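Local coordinates for protein 11S globulin subunit beta (Cucurbita maxima, PDB 2E9Q) that serves as a seed storage protein of pumpkin, a hexameric 11S globulin of the cupin family laid down as a nutrient reserve, at residues 309-314 and 401-406; 136-141 and 315-320. All coordinates share one frame; numbering follows the deposited sequence.

Overall arrangement
From the N terminus, the chain first reaches 136-141, at the end of a strand in the N-terminal cupin domain. Much later in the chain, the adjoining segments 309-314 and 315-320 turn from strand 304-309 into helix 317-320. Last comes 401-406, a loop after strand 393-400. Contact 2 closes the long loop from 136-141 to 315-320, tying the two cupin domains together; contact 1 closes the loop from 309-314 to 401-406 within the second. The loops cross, since 309-314 falls inside the first and 401-406 beyond it. The contact centres lie about 10 Å apart, and L317 joins them, CD2 meeting V138 and CD1 packing on A309 and N310.

Contact 1. Residues 309-314 and 401-406; sequences ANYHTL and TNDNAI
The loops come closest at N310 and N404, whose CA atoms are 5.4 Å apart, and one backbone hydrogen bond joins the two loops, from Y311 N to D403 O at 3.2 Å. It is fairly straight, 160° at the hydrogen, and the donor lies in the carbonyl plane. CB of N310 also packs on this oxygen, at 3.3 Å.

Y311 carries most of the side-chain contact through one edge of its ring. Its CG sits between the backbone N and the carbonyl carbon (chi1 81°), which brings the CD2-CE2 side toward 401-406. There CE2 meets N404 CB in the ring plane at 3.5 Å, while CD2 lies 3.6 Å from OD1 of D403, whose carboxylate is inclined to the ring. N404, extended from its backbone N with CG anti to it (chi1 177°), runs alongside N310, and its OD1 comes within 3.7 Å of N310 ND2. H312 lies over one face of the Y311 ring, near the rim, and L317 and R318 of the following helix also touch Y311. Replacing Y311 with an alanine would take away the ring edge, and would probably open a gap beside N404 CB and leave the D403 side chain less confined.

The turn itself is held by N310: OD1 accepts from T313 N at 3.2 Å and weakly from H312 N, while the main-chain O takes both T313 N and L314 N. N404 O, in turn, bonds to ND2 of N342. The side-chain link from N310 to T313 N is an Asx motif, here placed where two loops leave parallel neighbours of strand 323-329 at the same end of a sheet in the C-terminal cupin β-barrel.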
# COMPACT_ATOMS: atom_id res chain seq x y z
N ALA A 309 12.09 -9.57 18.04
CA ALA A 309 12.88 -9.56 16.83
C ALA A 309 12.16 -8.61 15.89
O ALA A 309 11.13 -8.97 15.32
CB ALA A 309 12.95 -10.95 16.24
N ASN A 310 12.66 -7.39 15.77
CA ASN A 310 12.06 -6.41 14.88
C ASN A 310 13.17 -5.83 14.01
O ASN A 310 14.31 -6.27 14.09
CB ASN A 310 11.33 -5.30 15.66
CG ASN A 310 12.22 -4.65 16.72
OD1 ASN A 310 13.43 -4.53 16.56
ND2 ASN A 310 11.60 -4.20 17.81
N TYR A 311 12.85 -4.84 13.18
CA TYR A 311 13.86 -4.29 12.30
C TYR A 311 15.00 -3.61 13.07
O TYR A 311 16.07 -3.45 12.52
CB TYR A 311 13.22 -3.34 11.29
CG TYR A 311 12.95 -1.96 11.82
CD1 TYR A 311 13.89 -0.94 11.63
CD2 TYR A 311 11.79 -1.68 12.52
CE1 TYR A 311 13.66 0.33 12.13
CE2 TYR A 311 11.55 -0.41 13.03
CZ TYR A 311 12.49 0.59 12.83
OH TYR A 311 12.25 1.86 13.31
N HIS A 312 14.77 -3.23 14.32
CA HIS A 312 15.83 -2.62 15.12
C HIS A 312 16.90 -3.65 15.47
O HIS A 312 18.08 -3.31 15.61
CB HIS A 312 15.29 -2.05 16.44
CG HIS A 312 14.51 -0.78 16.29
ND1 HIS A 312 15.00 0.31 15.61
CD2 HIS A 312 13.28 -0.43 16.74
CE1 HIS A 312 14.10 1.28 15.63
NE2 HIS A 312 13.05 0.85 16.31
N THR A 313 16.49 -4.91 15.63
CA THR A 313 17.42 -5.98 15.98
C THR A 313 17.81 -6.83 14.79
O THR A 313 18.82 -7.52 14.82
CB THR A 313 16.81 -6.93 17.02
OG1 THR A 313 15.64 -7.54 16.48
CG2 THR A 313 16.45 -6.18 18.29
N LEU A 314 16.99 -6.80 13.75
CA LEU A 314 17.27 -7.56 12.56
C LEU A 314 16.80 -6.71 11.39
O LEU A 314 15.65 -6.80 10.96
CB LEU A 314 16.53 -8.90 12.60
CG LEU A 314 16.76 -9.89 11.44
CD1 LEU A 314 18.21 -10.37 11.44
CD2 LEU A 314 15.82 -11.07 11.60
N THR A 401 2.46 -8.62 11.75
CA THR A 401 2.33 -8.20 10.37
C THR A 401 2.85 -6.77 10.18
O THR A 401 2.27 -5.98 9.44
CB THR A 401 0.88 -8.24 9.92
OG1 THR A 401 0.11 -7.41 10.80
CG2 THR A 401 0.34 -9.67 9.96
N ASN A 402 3.94 -6.44 10.87
CA ASN A 402 4.57 -5.13 10.77
C ASN A 402 6.04 -5.33 11.15
O ASN A 402 6.36 -6.26 11.90
CB ASN A 402 3.91 -4.14 11.74
CG ASN A 402 4.14 -2.70 11.34
OD1 ASN A 402 3.39 -2.14 10.54
ND2 ASN A 402 5.19 -2.09 11.88
N ASP A 403 6.94 -4.49 10.64
CA ASP A 403 8.35 -4.67 10.99
C ASP A 403 8.65 -4.19 12.41
O ASP A 403 9.73 -4.41 12.93
CB ASP A 403 9.29 -3.97 9.99
CG ASP A 403 9.17 -2.44 9.99
OD1 ASP A 403 8.62 -1.84 10.93
OD2 ASP A 403 9.65 -1.83 9.02
N ASN A 404 7.66 -3.56 13.03
CA ASN A 404 7.84 -3.05 14.39
C ASN A 404 6.53 -2.95 15.20
O ASN A 404 5.98 -1.86 15.37
CB ASN A 404 8.52 -1.68 14.33
CG ASN A 404 8.66 -1.05 15.70
OD1 ASN A 404 9.19 -1.67 16.62
ND2 ASN A 404 8.18 0.18 15.83
N ALA A 405 6.06 -4.09 15.71
CA ALA A 405 4.83 -4.14 16.49
C ALA A 405 4.93 -3.37 17.80
O ALA A 405 5.82 -3.60 18.61
CB ALA A 405 4.46 -5.59 16.76
N ILE A 406 3.99 -2.47 18.03
CA ILE A 406 3.99 -1.68 19.25
C ILE A 406 2.81 -2.08 20.13
O ILE A 406 1.65 -2.02 19.69
CB ILE A 406 3.85 -0.19 18.95
CG1 ILE A 406 4.97 0.27 18.02
CG2 ILE A 406 3.84 0.58 20.27
CD1 ILE A 406 4.73 1.64 17.40

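Contact 2. Residues 136-141 and 315-320; sequences LLVVPA and PILRQV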
# COMPACT_ATOMS: atom_id res chain seq x y z
N LEU A 136 14.73 -17.58 14.51
CA LEU A 136 13.63 -17.00 13.77
C LEU A 136 14.31 -16.73 12.43
O LEU A 136 15.12 -15.79 12.32
CB LEU A 136 13.18 -15.70 14.43
CG LEU A 136 11.98 -14.93 13.86
CD1 LEU A 136 12.27 -14.49 12.44
CD2 LEU A 136 10.73 -15.82 13.91
N LEU A 137 14.01 -17.55 11.44
CA LEU A 137 14.60 -17.40 10.12
C LEU A 137 13.71 -16.53 9.25
O LEU A 137 12.49 -16.50 9.41
CB LEU A 137 14.77 -18.78 9.46
CG LEU A 137 15.40 -19.83 10.38
CD1 LEU A 137 15.52 -21.18 9.66
CD2 LEU A 137 16.77 -19.34 10.81
N VAL A 138 14.33 -15.83 8.30
CA VAL A 138 13.59 -14.97 7.40
C VAL A 138 13.72 -15.49 5.97
O VAL A 138 14.77 -15.99 5.57
CB VAL A 138 14.14 -13.52 7.46
CG1 VAL A 138 13.47 -12.64 6.39
CG2 VAL A 138 13.93 -12.94 8.85
N VAL A 139 12.63 -15.39 5.21
CA VAL A 139 12.65 -15.81 3.83
C VAL A 139 11.84 -14.79 3.03
O VAL A 139 10.61 -14.83 3.03
CB VAL A 139 12.02 -17.20 3.63
CG1 VAL A 139 12.14 -17.62 2.17
CG2 VAL A 139 12.70 -18.22 4.52
N PRO A 140 12.52 -13.84 2.36
CA PRO A 140 11.80 -12.83 1.57
C PRO A 140 11.01 -13.49 0.45
O PRO A 140 11.32 -14.61 0.04
CB PRO A 140 12.92 -11.94 1.02
CG PRO A 140 14.01 -12.08 2.04
CD PRO A 140 13.97 -13.57 2.36
N ALA A 141 10.01 -12.77 -0.05
CA ALA A 141 9.19 -13.27 -1.14
C ALA A 141 10.01 -13.43 -2.43
O ALA A 141 10.86 -12.61 -2.74
CB ALA A 141 8.03 -12.32 -1.37
N PRO A 315 17.71 -5.86 10.87
CA PRO A 315 17.51 -4.93 9.75
C PRO A 315 16.68 -5.45 8.59
O PRO A 315 15.89 -4.72 8.00
CB PRO A 315 18.94 -4.61 9.32
CG PRO A 315 19.67 -4.63 10.61
CD PRO A 315 19.13 -5.86 11.29
N ILE A 316 16.87 -6.71 8.23
CA ILE A 316 16.13 -7.27 7.12
C ILE A 316 14.60 -7.23 7.30
O ILE A 316 13.86 -7.23 6.33
CB ILE A 316 16.63 -8.71 6.82
CG1 ILE A 316 16.03 -9.21 5.51
CG2 ILE A 316 16.27 -9.63 7.95
CD1 ILE A 316 16.32 -8.32 4.35
N LEU A 317 14.13 -7.18 8.54
CA LEU A 317 12.69 -7.14 8.79
C LEU A 317 12.03 -5.91 8.19
O LEU A 317 10.84 -5.93 7.84
CB LEU A 317 12.44 -7.22 10.29
CG LEU A 317 12.95 -8.55 10.86
CD1 LEU A 317 12.64 -8.66 12.34
CD2 LEU A 317 12.30 -9.70 10.08
N ARG A 318 12.80 -4.84 8.06
CA ARG A 318 12.31 -3.60 7.48
C ARG A 318 11.85 -3.89 6.05
O ARG A 318 10.88 -3.31 5.58
CB ARG A 318 13.45 -2.57 7.47
CG ARG A 318 13.05 -1.14 7.11
CD ARG A 318 14.31 -0.31 6.81
NE ARG A 318 14.03 1.10 6.48
CZ ARG A 318 14.92 1.94 5.96
NH1 ARG A 318 16.16 1.54 5.70
NH2 ARG A 318 14.58 3.20 5.72
N GLN A 319 12.53 -4.80 5.37
CA GLN A 319 12.16 -5.14 4.00
C GLN A 319 10.98 -6.09 3.89
O GLN A 319 10.19 -5.96 2.96
CB GLN A 319 13.36 -5.72 3.24
CG GLN A 319 13.08 -5.89 1.74
CD GLN A 319 12.75 -7.32 1.34
OE1 GLN A 319 12.19 -7.57 0.26
NE2 GLN A 319 13.10 -8.28 2.20
N VAL A 320 10.85 -7.06 4.79
CA VAL A 320 9.71 -7.98 4.70
C VAL A 320 8.48 -7.40 5.40
O VAL A 320 7.35 -7.81 5.13
CB VAL A 320 10.02 -9.39 5.28
CG1 VAL A 320 11.04 -10.07 4.41
CG2 VAL A 320 10.52 -9.29 6.69
O HOH W 1 9.80 -9.70 0.77
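V138 packs its two methyl groups against different residues of 315-320, and apolar contacts make up most of this interface. CG2 reaches CD2 of L317 at 3.8 Å and, slightly farther off, CG2 of I316, whose side chain runs past it in the opposite direction. CG1, placed anti to the backbone N (chi1 174°), meets CG1 of V320 tip to tip at 4.1 Å. The same V320 methyl also rests against P140, 4.0 Å from its CA, so a single branch of V320 spans the strand end and the loop after it. L86 and L314 also touch the V138 side chain.

Polar groups enter at the edge. Q319 crosses P140 at about a right angle, its chain bent at chi2 (-101°), and NE2 lies 3.8 Å from CB of the proline ring. Its other amide atom, OE1, accepts from a water that in turn accepts from A141 N, both bonds 3.2 Å long; the loop and the helix are thus bridged through solvent as well as by packing.

Strand 135-139 belongs to a sheet of the N-terminal cupin domain, between strands 85-91 and 287-289, whereas helix 317-320 follows strand 304-309 of the second. A short helix lying on a β-strand of the partner domain forms part of the domain interface in this bicupin subunit.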